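Local coordinates for protein dihydroneopterin aldolase (Burkholderia thailandensis, PDB 3V9O) that belongs to the dihydroneopterin aldolase family and builds a four-chain assembly from compact alpha-beta subunits, with guanine bound in the crystal, at residues P17-C22 with D54-L59; V49-D54 with V114-E119. All coordinates share one frame; numbering follows the deposited sequence. Where two conformers were deposited one is given.

Contact 1: P17-C22 with D54-L59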
ATOM      1  N   PRO A  17      14.741   5.373  -8.321  1.00 87.50           N
ATOM      2  CA  PRO A  17      16.132   5.263  -8.795  1.00 85.89           C
ATOM      3  C   PRO A  17      17.199   5.617  -7.749  1.00 80.63           C
ATOM      4  O   PRO A  17      18.293   5.057  -7.780  1.00 76.05           O
ATOM      5  CB  PRO A  17      16.185   6.254  -9.967  1.00 91.69           C
ATOM      6  CG  PRO A  17      15.039   7.181  -9.741  1.00 93.67           C
ATOM      7  CD  PRO A  17      13.968   6.343  -9.115  1.00 91.45           C
ATOM      8  N   ARG A  18      16.881   6.529  -6.836  1.00 77.70           N
ATOM      9  CA  ARG A  18      17.826   6.957  -5.806  1.00 77.57           C
ATOM     10  C   ARG A  18      17.862   5.965  -4.642  1.00 71.14           C
ATOM     11  O   ARG A  18      18.698   6.053  -3.746  1.00 66.35           O
ATOM     12  CB  ARG A  18      17.436   8.348  -5.305  1.00 81.38           C
ATOM     13  CG  ARG A  18      18.417   8.979  -4.338  1.00 82.85           C
ATOM     14  CD  ARG A  18      19.815   9.080  -4.921  1.00 83.99           C
ATOM     15  NE  ARG A  18      20.688   9.884  -4.067  1.00 82.74           N
ATOM     16  CZ  ARG A  18      22.000   9.705  -3.971  1.00 86.35           C
ATOM     17  NH1 ARG A  18      22.590   8.747  -4.677  1.00 84.82           N
ATOM     18  NH2 ARG A  18      22.726  10.485  -3.175  1.00 90.31           N
ATOM     19  N   LEU A  19      16.946   5.009  -4.677  1.00 38.86           N
ATOM     20  CA  LEU A  19      16.747   4.069  -3.578  1.00 34.62           C
ATOM     21  C   LEU A  19      16.944   2.626  -4.056  1.00 33.45           C
ATOM     22  O   LEU A  19      16.832   1.682  -3.276  1.00 33.97           O
ATOM     23  CB  LEU A  19      15.326   4.228  -3.005  1.00 33.12           C
ATOM     24  CG  LEU A  19      14.919   5.584  -2.400  1.00 40.70           C
ATOM     25  CD1 LEU A  19      13.528   5.509  -1.815  1.00 39.31           C
ATOM     26  CD2 LEU A  19      15.916   5.969  -1.311  1.00 37.67           C
ATOM     27  N   ALA A  20      17.237   2.458  -5.339  1.00 38.03           N
ATOM     28  CA  ALA A  20      17.387   1.112  -5.897  1.00 41.68           C
ATOM     29  C   ALA A  20      18.579   0.327  -5.313  1.00 43.85           C
ATOM     30  O   ALA A  20      18.624  -0.898  -5.398  1.00 41.59           O
ATOM     31  CB  ALA A  20      17.483   1.173  -7.419  1.00 45.11           C
ATOM     32  N   ASP A  21      19.552   1.039  -4.748  1.00 33.40           N
ATOM     33  CA  ASP A  21      20.712   0.383  -4.198  1.00 29.73           C
ATOM     34  C   ASP A  21      20.598   0.327  -2.669  1.00 25.18           C
ATOM     35  O   ASP A  21      21.609   0.114  -2.000  1.00 24.73           O
ATOM     36  CB  ASP A  21      22.007   1.100  -4.629  1.00 33.24           C
ATOM     37  CG  ASP A  21      22.021   2.582  -4.241  1.00 37.59           C
ATOM     38  OD1 ASP A  21      20.970   3.145  -3.852  1.00 36.12           O
ATOM     39  OD2 ASP A  21      23.112   3.206  -4.395  1.00 46.92           O
ATOM     40  N   CYS A  22      19.386   0.499  -2.144  1.00 22.66           N
ATOM     41  CA  CYS A  22      19.131   0.551  -0.708  1.00 17.82           C
ATOM     42  C   CYS A  22      18.280  -0.652  -0.235  1.00 18.86           C
ATOM     43  O   CYS A  22      17.554  -1.269  -1.020  1.00 23.84           O
ATOM     44  CB  CYS A  22      18.340   1.805  -0.313  1.00 18.98           C
ATOM     45  SG  CYS A  22      19.407   3.269  -0.389  1.00 24.26           S
ATOM     46  N   ASP A  54      10.265   4.558   7.910  1.00 15.19           N
ATOM     47  CA  ASP A  54      11.000   3.760   6.896  1.00 15.09           C
ATOM     48  C   ASP A  54      12.359   4.448   6.762  1.00 15.12           C
ATOM     49  O   ASP A  54      12.474   5.659   6.552  1.00 15.67           O
ATOM     50  CB  ASP A  54      10.338   3.733   5.534  1.00 15.45           C
ATOM     51  CG  ASP A  54       9.021   3.037   5.510  1.00 22.41           C
ATOM     52  OD1 ASP A  54       8.909   1.882   5.895  1.00 21.59           O
ATOM     53  OD2 ASP A  54       8.067   3.656   5.010  1.00 34.50           O
ATOM     54  N   LEU A  55      13.443   3.688   6.956  1.00 15.44           N
ATOM     55  CA  LEU A  55      14.779   4.210   6.782  1.00 15.56           C
ATOM     56  C   LEU A  55      15.410   3.507   5.583  1.00 14.07           C
ATOM     57  O   LEU A  55      15.426   2.258   5.534  1.00 16.96           O
ATOM     58  CB  LEU A  55      15.523   3.926   8.111  1.00 20.55           C
ATOM     59  CG  LEU A  55      16.701   4.724   8.522  1.00 24.80           C
ATOM     60  CD1 LEU A  55      16.233   6.191   8.664  1.00 23.18           C
ATOM     61  CD2 LEU A  55      17.130   4.192   9.896  1.00 23.14           C
ATOM     62  N   PHE A  56      15.936   4.242   4.611  1.00 15.26           N
ATOM     63  CA  PHE A  56      16.600   3.661   3.407  1.00 15.34           C
ATOM     64  C   PHE A  56      18.081   3.765   3.588  1.00 15.92           C
ATOM     65  O   PHE A  56      18.596   4.896   3.716  1.00 17.77           O
ATOM     66  CB  PHE A  56      16.087   4.302   2.120  1.00 16.79           C
ATOM     67  CG  PHE A  56      14.582   4.092   1.978  1.00 16.54           C
ATOM     68  CD1 PHE A  56      13.652   4.958   2.575  1.00 18.10           C
ATOM     69  CD2 PHE A  56      14.165   2.983   1.248  1.00 19.49           C
ATOM     70  CE1 PHE A  56      12.254   4.682   2.474  1.00 20.25           C
ATOM     71  CE2 PHE A  56      12.805   2.740   1.115  1.00 22.61           C
ATOM     72  CZ  PHE A  56      11.880   3.589   1.706  1.00 20.78           C
ATOM     73  N   VAL A  57      18.749   2.617   3.650  1.00 16.01           N
ATOM     74  CA  VAL A  57      20.193   2.563   3.875  1.00 16.17           C
ATOM     75  C   VAL A  57      20.865   1.786   2.718  1.00 17.51           C
ATOM     76  O   VAL A  57      20.313   0.743   2.282  1.00 17.79           O
ATOM     77  CB  VAL A  57      20.495   1.948   5.283  1.00 15.00           C
ATOM     78  CG1 VAL A  57      19.812   2.773   6.355  1.00 19.22           C
ATOM     79  CG2 VAL A  57      19.980   0.511   5.397  1.00 17.23           C
ATOM     80  N   PRO A  58      22.008   2.217   2.212  1.00 18.73           N
ATOM     81  CA  PRO A  58      22.609   1.536   1.063  1.00 18.53           C
ATOM     82  C   PRO A  58      22.959   0.077   1.370  1.00 19.10           C
ATOM     83  O   PRO A  58      23.491  -0.213   2.446  1.00 19.72           O
ATOM     84  CB  PRO A  58      23.908   2.337   0.808  1.00 21.59           C
ATOM     85  CG  PRO A  58      23.515   3.730   1.295  1.00 22.65           C
ATOM     86  CD  PRO A  58      22.683   3.503   2.517  1.00 21.84           C
ATOM     87  N   LEU A  59      22.658  -0.837   0.430  1.00 20.15           N
ATOM     88  CA  LEU A  59      23.153  -2.208   0.525  1.00 22.75           C
ATOM     89  C   LEU A  59      24.647  -2.255   0.712  1.00 22.44           C
ATOM     90  O   LEU A  59      25.164  -3.093   1.444  1.00 26.36           O
ATOM     91  CB  LEU A  59      22.743  -2.999  -0.730  1.00 24.95           C
ATOM     92  CG  LEU A  59      21.212  -3.134  -0.890  1.00 24.02           C
ATOM     93  CD1 LEU A  59      20.812  -3.723  -2.245  1.00 27.14           C
ATOM     94  CD2 LEU A  59      20.619  -3.997   0.235  1.00 25.75           C
TER
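The carbonyl oxygen of D21 is the polar atom on which the junction of 17-22 and 54-59 turns. It accepts the backbone N-H of L59, with N of L59 2.8 Å from O of D21 and lying in the carbonyl plane, while CA of P58 makes a longer C-H···O contact with the same oxygen. CB and CG of L59 also lie against it. This is where the antiparallel pairing of strands 22-34 and 47-58 ends, at C22 and P58: a type I turn from L19 to C22, closed by a 3.0 Å bond from N of C22 to O of L19, delivers C22 to a non-hydrogen-bonded pair with P58, and CA of C22 comes to 3.2 Å from O of V57.

Apolar packing comes from L19, the first residue of the turn. L19 lays its CD1 over the centre of the F56 ring, a CH-pi contact 4.0 Å from the centroid and 11° off the normal, and its second methyl, CD2, rests 3.8 Å from CB of F56. Chi1 of -60° sends the F56 ring toward L19, and chi2 of 85° turns a face to CD1.

F135 of strand 127-137 meets the F56 ring nearly parallel and also touches L19. R112 forms a salt bridge with D21, and strand 22-34, starting at C22, continues beside strand 47-58.

Contact 2: V49-D54 with V114-E119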
ATOM      1  N   VAL A  49      -0.408   8.701  20.055  1.00 13.85           N
ATOM      2  CA  VAL A  49       0.110   9.063  18.723  1.00 13.66           C
ATOM      3  C   VAL A  49       0.738   7.819  18.162  1.00 13.28           C
ATOM      4  O   VAL A  49       1.493   7.106  18.870  1.00 14.00           O
ATOM      5  CB  VAL A  49       1.134  10.224  18.825  1.00 14.83           C
ATOM      6  CG1 VAL A  49       1.710  10.561  17.415  1.00 16.97           C
ATOM      7  CG2 VAL A  49       0.489  11.469  19.444  1.00 16.35           C
ATOM      8  N   VAL A  50       0.456   7.491  16.882  1.00 12.40           N
ATOM      9  CA  VAL A  50       1.016   6.272  16.249  1.00 12.03           C
ATOM     10  C   VAL A  50       1.984   6.730  15.151  1.00 14.44           C
ATOM     11  O   VAL A  50       1.631   7.595  14.288  1.00 13.06           O
ATOM     12  CB  VAL A  50      -0.103   5.405  15.689  1.00 12.70           C
ATOM     13  CG1 VAL A  50       0.473   4.211  14.926  1.00 15.59           C
ATOM     14  CG2 VAL A  50      -1.038   4.915  16.842  1.00 14.01           C
ATOM     15  N   ILE A  51       3.187   6.172  15.189  1.00 12.74           N
ATOM     16  CA  ILE A  51       4.313   6.645  14.348  1.00 11.86           C
ATOM     17  C   ILE A  51       4.800   5.498  13.480  1.00 12.58           C
ATOM     18  O   ILE A  51       4.947   4.369  13.956  1.00 13.57           O
ATOM     19  CB  ILE A  51       5.430   7.153  15.251  1.00 12.75           C
ATOM     20  CG1 ILE A  51       4.869   8.338  16.031  1.00 16.40           C
ATOM     21  CG2 ILE A  51       6.644   7.616  14.376  1.00 14.77           C
ATOM     22  CD1 ILE A  51       5.650   8.773  17.178  1.00 24.05           C
ATOM     23  N   ASN A  52       5.036   5.745  12.200  1.00 12.48           N
ATOM     24  CA  ASN A  52       5.615   4.751  11.303  1.00 12.26           C
ATOM     25  C   ASN A  52       6.837   5.346  10.678  1.00 13.28           C
ATOM     26  O   ASN A  52       6.873   6.532  10.334  1.00 13.59           O
ATOM     27  CB  ASN A  52       4.598   4.364  10.189  1.00 11.87           C
ATOM     28  CG  ASN A  52       3.546   3.463  10.727  1.00 12.49           C
ATOM     29  OD1 ASN A  52       3.737   2.262  10.732  1.00 13.49           O
ATOM     30  ND2 ASN A  52       2.450   4.018  11.274  1.00 13.85           N
ATOM     31  N   VAL A  53       7.894   4.525  10.536  1.00 12.91           N
ATOM     32  CA  VAL A  53       9.192   5.031  10.017  1.00 13.37           C
ATOM     33  C   VAL A  53       9.734   4.016   9.013  1.00 13.74           C
ATOM     34  O   VAL A  53       9.687   2.791   9.226  1.00 13.43           O
ATOM     35  CB  VAL A  53      10.235   5.140  11.140  1.00 14.02           C
ATOM     36  CG1 VAL A  53      11.602   5.681  10.612  1.00 15.08           C
ATOM     37  CG2 VAL A  53       9.701   6.077  12.280  1.00 16.47           C
ATOM     38  N   ASP A  54      10.265   4.558   7.910  1.00 15.19           N
ATOM     39  CA  ASP A  54      11.000   3.760   6.896  1.00 15.09           C
ATOM     40  C   ASP A  54      12.359   4.448   6.762  1.00 15.12           C
ATOM     41  O   ASP A  54      12.474   5.659   6.552  1.00 15.67           O
ATOM     42  CB  ASP A  54      10.338   3.733   5.534  1.00 15.45           C
ATOM     43  CG  ASP A  54       9.021   3.037   5.510  1.00 22.41           C
ATOM     44  OD1 ASP A  54       8.909   1.882   5.895  1.00 21.59           O
ATOM     45  OD2 ASP A  54       8.067   3.656   5.010  1.00 34.50           O
ATOM     46  N   VAL A 114      14.444   8.959   4.448  1.00 14.49           N
ATOM     47  CA  VAL A 114      13.548   8.519   5.508  0.62 14.38           C
ATOM     48  C   VAL A 114      12.115   8.916   5.185  1.00 16.57           C
ATOM     49  O   VAL A 114      11.855   9.975   4.577  1.00 16.95           O
ATOM     50  CB  VAL A 114      14.060   9.023   6.865  0.62 13.67           C
ATOM     51  CG1 VAL A 114      14.045  10.520   6.914  0.62 16.33           C
ATOM     52  CG2 VAL A 114      13.213   8.410   8.021  0.62 15.37           C
ATOM     53  N   ARG A 115      11.172   8.043   5.551  1.00 14.34           N
ATOM     54  CA  ARG A 115       9.746   8.356   5.474  1.00 14.76           C
ATOM     55  C   ARG A 115       9.294   8.313   6.946  1.00 13.12           C
ATOM     56  O   ARG A 115       9.566   7.290   7.633  1.00 15.66           O
ATOM     57  CB  ARG A 115       8.961   7.351   4.644  1.00 15.76           C
ATOM     58  CG  ARG A 115       7.446   7.784   4.510  1.00 17.60           C
ATOM     59  CD  ARG A 115       6.618   6.747   3.740  1.00 27.08           C
ATOM     60  NE  ARG A 115       6.478   5.511   4.549  1.00 31.90           N
ATOM     61  CZ  ARG A 115       5.563   5.275   5.527  1.00 37.40           C
ATOM     62  NH1 ARG A 115       4.641   6.174   5.906  1.00 38.03           N
ATOM     63  NH2 ARG A 115       5.585   4.096   6.160  1.00 37.62           N
ATOM     64  N   VAL A 116       8.593   9.320   7.436  1.00 13.05           N
ATOM     65  CA  VAL A 116       8.020   9.332   8.787  1.00 12.42           C
ATOM     66  C   VAL A 116       6.586   9.802   8.690  1.00 12.77           C
ATOM     67  O   VAL A 116       6.276  10.760   7.989  1.00 13.17           O
ATOM     68  CB  VAL A 116       8.722  10.310   9.701  1.00 13.22           C
ATOM     69  CG1 VAL A 116       8.105  10.229  11.133  1.00 14.61           C
ATOM     70  CG2 VAL A 116      10.221  10.029   9.736  1.00 16.50           C
ATOM     71  N   SER A 117       5.686   9.063   9.336  1.00 11.78           N
ATOM     72  CA  SER A 117       4.313   9.528   9.534  1.00 13.18           C
ATOM     73  C   SER A 117       4.013   9.531  11.026  1.00 11.16           C
ATOM     74  O   SER A 117       4.435   8.641  11.790  1.00 12.67           O
ATOM     75  CB  SER A 117       3.256   8.723   8.749  1.00 13.03           C
ATOM     76  OG  SER A 117       3.183   7.387   9.227  1.00 14.30           O
ATOM     77  N   THR A 118       3.238  10.519  11.423  1.00 12.14           N
ATOM     78  CA  THR A 118       2.576  10.538  12.738  1.00 12.32           C
ATOM     79  C   THR A 118       1.084  10.595  12.512  1.00 13.18           C
ATOM     80  O   THR A 118       0.630  11.112  11.488  1.00 13.18           O
ATOM     81  CB  THR A 118       3.019  11.763  13.615  1.00 13.17           C
ATOM     82  OG1 THR A 118       2.645  12.965  12.926  1.00 15.50           O
ATOM     83  CG2 THR A 118       4.585  11.783  13.786  1.00 14.15           C
ATOM     84  N   GLU A 119       0.306  10.030  13.450  1.00 12.66           N
ATOM     85  CA  GLU A 119      -1.155  10.161  13.330  1.00 12.24           C
ATOM     86  C   GLU A 119      -1.742  10.087  14.701  1.00 12.57           C
ATOM     87  O   GLU A 119      -1.211   9.508  15.644  1.00 12.77           O
ATOM     88  CB  GLU A 119      -1.708   9.096  12.371  1.00 12.04           C
ATOM     89  CG  GLU A 119      -1.605   7.669  12.942  1.00 13.55           C
ATOM     90  CD  GLU A 119      -1.837   6.579  11.936  1.00 18.12           C
ATOM     91  OE1 GLU A 119      -1.391   6.728  10.791  1.00 19.31           O
ATOM     92  OE2 GLU A 119      -2.347   5.501  12.333  1.00 19.83           O
TER
HETATM   93  O   HOH W   1       1.649   6.840  11.530  1.00 14.20           O
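D54, R115 and E119 bury more surface than any other residues of this antiparallel ladder, which joins the two central strands of the four-stranded sheet. Three hydrogen-bonded pairs, V50 with E119, N52 with S117 and D54 with R115, alternate with the non-hydrogen-bonded pairs I51-T118 and V53-V116; the strand axes run at 174°. I51, V53, V116 and T118 project from the face that carries helices 76-87 and 94-106.

On the opposite face D54 and R115 lie side by side. R115 extends from the backbone, then bends at chi3 (69°), which turns NE back toward D54; NH2 then also faces the same oxygen, OD2. That oxygen meets the guanidinium at its edge, although the two planes are 53° apart; the NE-OD2 salt bridge is modelled doubtfully short, and the NH2 bond is weak. E133 takes NH1 of R115, and R24 takes OD1 of D54.

The aliphatic part of E119 lies along V50, with CG 3.9 Å from CB of V50, while its carboxylate reaches Y26 and R28 of the third subunit. OD1 of N52 accepts the backbone N-H of N29 on strand 22-34. Over the face carrying N52, S117 and E119, a water accepts from ND2 of N52 at 2.9 Å and lies 2.8 Å from OG of S117.

In the fold
Followed from the N terminus, the chain makes the turn of 17-22, runs out along strand 22-34 and returns on strand 47-58, where contact 1 closes this first excursion against 54-59. The return strand has by then already supplied 49-54, whose partner 114-119 comes only after helices 76-87 and 94-106; contact 2 therefore closes a longer loop containing both helices. The two loops cross, since their segments alternate along the sequence. D54 belongs to both contacts, whose centres lie about 18 Å apart. Thus strand 47-58 is tied at its end to the N-terminal turn and along its length to strand 113-120, with L55 packing on V114 where the contacts meet.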